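Local coordinates for protein ornithine aminotransferase (Plasmodium falciparum, PDB 3LG0) that transfers the delta-amino group of ornithine to 2-oxoglutarate as a homodimeric, pyridoxal-phosphate-dependent enzyme, yielding glutamate semialdehyde and glutamate, at residues N296-A299 against A300-V304; K308-N312 against E313-E317. All blocks are in the same frame, centred on the assembly; numbering follows the deposited sequence.

Interaction 1: N296-A299 against A300-V304; sequences NPLA and AAICV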
loop_
_atom_site.group_PDB
_atom_site.type_symbol
_atom_site.label_atom_id
_atom_site.label_comp_id
_atom_site.label_asym_id
_atom_site.label_seq_id
_atom_site.Cartn_x
_atom_site.Cartn_y
_atom_site.Cartn_z
ATOM N N ASN A 296 -2.882 10.503 -2.600
ATOM C CA ASN A 296 -3.168 11.433 -1.514
ATOM C C ASN A 296 -2.190 12.631 -1.542
ATOM O O ASN A 296 -1.061 12.522 -2.017
ATOM C CB ASN A 296 -3.150 10.713 -0.159
ATOM C CG ASN A 296 -1.745 10.366 0.297
ATOM O OD1 ASN A 296 -0.968 11.242 0.728
ATOM N ND2 ASN A 296 -1.403 9.089 0.201
ATOM N N PRO A 297 -2.631 13.782 -1.035
ATOM C CA PRO A 297 -1.857 15.032 -1.042
ATOM C C PRO A 297 -0.486 14.922 -0.368
ATOM O O PRO A 297 0.450 15.551 -0.831
ATOM C CB PRO A 297 -2.732 16.009 -0.265
ATOM C CG PRO A 297 -4.039 15.359 -0.080
ATOM C CD PRO A 297 -3.943 13.922 -0.386
ATOM N N LEU A 298 -0.380 14.161 0.716
ATOM C CA LEU A 298 0.887 14.026 1.417
ATOM C C LEU A 298 1.928 13.285 0.572
ATOM O O LEU A 298 3.070 13.742 0.429
ATOM C CB LEU A 298 0.680 13.357 2.768
ATOM C CG LEU A 298 1.900 13.225 3.679
ATOM C CD1 LEU A 298 2.613 14.567 3.882
ATOM C CD2 LEU A 298 1.447 12.648 5.010
ATOM N N ALA A 299 1.529 12.160 -0.010
ATOM C CA ALA A 299 2.407 11.438 -0.923
ATOM C C ALA A 299 2.832 12.314 -2.108
ATOM O O ALA A 299 3.981 12.277 -2.552
ATOM C CB ALA A 299 1.730 10.165 -1.420
ATOM N N ALA A 300 1.895 13.083 -2.638
ATOM C CA ALA A 300 2.164 13.901 -3.814
ATOM C C ALA A 300 3.275 14.914 -3.531
ATOM O O ALA A 300 4.184 15.083 -4.338
ATOM C CB ALA A 300 0.876 14.605 -4.268
ATOM N N ALA A 301 3.213 15.568 -2.373
ATOM C CA ALA A 301 4.234 16.548 -1.988
ATOM C C ALA A 301 5.579 15.899 -1.715
ATOM O O ALA A 301 6.617 16.435 -2.116
ATOM C CB ALA A 301 3.785 17.363 -0.770
ATOM N N ILE A 302 5.561 14.757 -1.024
ATOM C CA ILE A 302 6.784 14.020 -0.699
ATOM C C ILE A 302 7.479 13.566 -1.973
ATOM O O ILE A 302 8.695 13.686 -2.108
ATOM C CB ILE A 302 6.499 12.785 0.183
ATOM C CG1 ILE A 302 6.122 13.226 1.589
ATOM C CG2 ILE A 302 7.707 11.845 0.213
ATOM C CD1 ILE A 302 5.396 12.178 2.377
ATOM N N CYS A 303 6.690 13.050 -2.911
ATOM C CA CYS A 303 7.234 12.546 -4.165
ATOM C C CYS A 303 7.997 13.617 -4.970
ATOM O O CYS A 303 9.117 13.381 -5.407
ATOM C CB CYS A 303 6.141 11.901 -5.034
ATOM S SG CYS A 303 6.795 11.425 -6.634
ATOM N N VAL A 304 7.391 14.783 -5.179
ATOM C CA VAL A 304 8.080 15.859 -5.886
ATOM C C VAL A 304 9.403 16.224 -5.206
ATOM O O VAL A 304 10.431 16.332 -5.855
ATOM C CB VAL A 304 7.201 17.123 -6.025
ATOM C CG1 VAL A 304 8.006 18.264 -6.685
ATOM C CG2 VAL A 304 5.949 16.813 -6.847
#

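Interaction 2: K308-N312 against E313-E317; sequences KVLIN and EKLCE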
loop_
_atom_site.group_PDB
_atom_site.type_symbol
_atom_site.label_atom_id
_atom_site.label_comp_id
_atom_site.label_asym_id
_atom_site.label_seq_id
_atom_site.Cartn_x
_atom_site.Cartn_y
_atom_site.Cartn_z
ATOM N N LYS A 308 13.296 15.954 -6.585
ATOM C CA LYS A 308 14.094 17.168 -6.593
ATOM C C LYS A 308 15.427 16.950 -5.878
ATOM O O LYS A 308 16.473 17.371 -6.363
ATOM C CB LYS A 308 13.344 18.334 -5.940
ATOM C CG LYS A 308 12.373 19.067 -6.858
ATOM C CD LYS A 308 11.752 20.223 -6.112
ATOM C CE LYS A 308 10.416 20.667 -6.715
ATOM N NZ LYS A 308 10.510 21.055 -8.153
ATOM N N VAL A 309 15.385 16.306 -4.717
ATOM C CA VAL A 309 16.606 15.997 -3.982
ATOM C C VAL A 309 17.532 15.097 -4.807
ATOM O O VAL A 309 18.728 15.343 -4.909
ATOM C CB VAL A 309 16.290 15.355 -2.611
ATOM C CG1 VAL A 309 17.493 14.625 -2.055
ATOM C CG2 VAL A 309 15.808 16.414 -1.640
ATOM N N LEU A 310 16.978 14.057 -5.404
ATOM C CA LEU A 310 17.785 13.149 -6.196
ATOM C C LEU A 310 18.531 13.898 -7.303
ATOM O O LEU A 310 19.701 13.609 -7.606
ATOM C CB LEU A 310 16.896 12.077 -6.810
ATOM C CG LEU A 310 17.620 10.885 -7.419
ATOM C CD1 LEU A 310 17.867 9.857 -6.328
ATOM C CD2 LEU A 310 16.784 10.285 -8.544
ATOM N N ILE A 311 17.835 14.859 -7.901
ATOM C CA ILE A 311 18.332 15.583 -9.063
ATOM C C ILE A 311 19.266 16.734 -8.669
ATOM O O ILE A 311 20.361 16.839 -9.200
ATOM C CB ILE A 311 17.154 16.068 -9.954
ATOM C CG1 ILE A 311 16.570 14.873 -10.716
ATOM C CG2 ILE A 311 17.607 17.153 -10.919
ATOM C CD1 ILE A 311 15.236 15.139 -11.396
ATOM N N ASN A 312 18.835 17.569 -7.726
ATOM C CA ASN A 312 19.638 18.688 -7.245
ATOM C C ASN A 312 20.979 18.258 -6.677
ATOM O O ASN A 312 21.950 19.006 -6.739
ATOM C CB ASN A 312 18.889 19.483 -6.172
ATOM C CG ASN A 312 17.752 20.305 -6.734
ATOM O OD1 ASN A 312 17.623 20.460 -7.944
ATOM N ND2 ASN A 312 16.916 20.841 -5.848
ATOM N N GLU A 313 21.033 17.060 -6.106
ATOM C CA GLU A 313 22.268 16.571 -5.500
ATOM C C GLU A 313 23.060 15.700 -6.440
ATOM O O GLU A 313 24.072 15.121 -6.043
ATOM C CB GLU A 313 21.989 15.801 -4.216
ATOM C CG GLU A 313 21.456 16.656 -3.086
ATOM C CD GLU A 313 21.273 15.851 -1.831
ATOM O OE1 GLU A 313 21.568 14.638 -1.879
ATOM O OE2 GLU A 313 20.840 16.419 -0.803
ATOM N N LYS A 314 22.598 15.597 -7.680
ATOM C CA LYS A 314 23.326 14.856 -8.707
ATOM C C LYS A 314 23.587 13.395 -8.312
ATOM O O LYS A 314 24.624 12.806 -8.664
ATOM C CB LYS A 314 24.649 15.561 -9.012
ATOM C CG LYS A 314 24.513 17.041 -9.375
ATOM C CD LYS A 314 24.275 17.216 -10.860
ATOM C CE LYS A 314 24.507 18.658 -11.289
ATOM N NZ LYS A 314 24.239 18.856 -12.746
ATOM N N LEU A 315 22.631 12.805 -7.601
ATOM C CA LEU A 315 22.807 11.459 -7.094
ATOM C C LEU A 315 22.896 10.427 -8.204
ATOM O O LEU A 315 23.578 9.421 -8.059
ATOM C CB LEU A 315 21.712 11.114 -6.086
ATOM C CG LEU A 315 21.788 12.015 -4.861
ATOM C CD1 LEU A 315 20.836 11.530 -3.780
ATOM C CD2 LEU A 315 23.212 12.078 -4.340
ATOM N N CYS A 316 22.230 10.670 -9.323
ATOM C CA CYS A 316 22.353 9.752 -10.456
ATOM C C CYS A 316 23.791 9.788 -10.974
ATOM O O CYS A 316 24.373 8.756 -11.334
ATOM C CB CYS A 316 21.383 10.115 -11.588
ATOM S SG CYS A 316 19.618 10.155 -11.148
ATOM N N GLU A 317 24.355 10.990 -11.010
ATOM C CA GLU A 317 25.684 11.192 -11.557
ATOM C C GLU A 317 26.705 10.493 -10.660
ATOM O O GLU A 317 27.570 9.752 -11.142
ATOM C CB GLU A 317 25.980 12.691 -11.697
ATOM C CG GLU A 317 25.115 13.426 -12.748
ATOM C CD GLU A 317 23.606 13.491 -12.410
ATOM O OE1 GLU A 317 23.242 13.862 -11.273
ATOM O OE2 GLU A 317 22.772 13.194 -13.297
HETATM O O HOH W 1 19.709 12.593 -10.250
#

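Interaction 1: N296-A299 against A300-V304
N296 meets A300 through its backbone and, as the N-cap of helix 297-312, opens the first turn of that helix. Its O accepts from A300 N at 3.1 Å, while its side chain turns back over the same turn: OD1 takes the N-H of A299, with 2.8 Å between OD1 and A299 N. That capping bond is almost straight at the hydrogen (173°), yet the donor stands above the amide plane, 37° out of it. The other end of the amide is held too, ND2 donating to Y293 O, so both ends fix its rotation. P297, which has no N-H to offer, sits in the first turn; its O receives A301 N at 3.2 Å and also a hydrogen bond from S89 OG of helix 88-101. The O of L298 accepts from I302 N, and the L298 side chain runs along the same flank. With CG swung to the far side from the backbone N (chi1 -176°), its branch comes across the end of I302, CG lying 3.9 Å from CD1. H268 of the second subunit packs on L298, which places this flank at the dimer interface. A299 makes the last of the four i to i+4 bonds between the two segments: its O is 2.8 Å from C303 N, and C303 CB lies 3.3 Å from that same oxygen.

Interaction 2: K308-N312 against E313-E317
V309 O still receives E313 N in the i to i+4 pattern, at 3.1 Å, but the next two bonds change the spacing. K314 N reaches I311 O, three residues back, from well above the carbonyl plane (65° out of it), whereas L315 N bonds to L310 O, five residues back, at 3.0 Å. K314 itself has a positive phi of 57°, which turns the chain out of one helix and into the next. Water 1 donates to L310 O, giving that oxygen a second partner, and weakly accepts from C316 N. Among the side chains, V309 and E313 run alongside each other, CG1 of V309 lying 4.0 Å from CD of E313; the carboxylate continues to H64, whose NE2 bonds OE2. L310 bridges the two helices with its two methyls: CD1 packs at 4.1 Å on CB of L315, and CD2 meets SG of C316 at 3.9 Å. Its CG is trans to the backbone N (chi1 -167°), carrying this branched end toward the following helix although CB starts away from it. The 6→1 bond (L315 N to L310 O) enclosing the 5→2 bond (K314 N to I311 O), with positive phi at K314, defines a Schellman motif, here ending helix 297-312 while K314 also takes the N-cap position of helix 315-333.

In the fold
Following the chain from the N terminus, interaction 1 comes first and interaction 2 follows in series, neither nested in nor crossing the other. Both are local, with no intervening residues between their paired segments, so neither closes a long loop. They mark the two ends of helix 297-312, their centres about 18 Å apart: 296-304 starts it, and 308-317 ends it and turns the chain into helix 315-333. Near its start the helix lies against helices 65-77 and 88-101 and touches the second subunit; farther along, I311 still rests on Y96 and L100 of helix 88-101. Beyond the turn, helix 315-333 leads to strand 340-346, an outermost strand of its sheet within this chain.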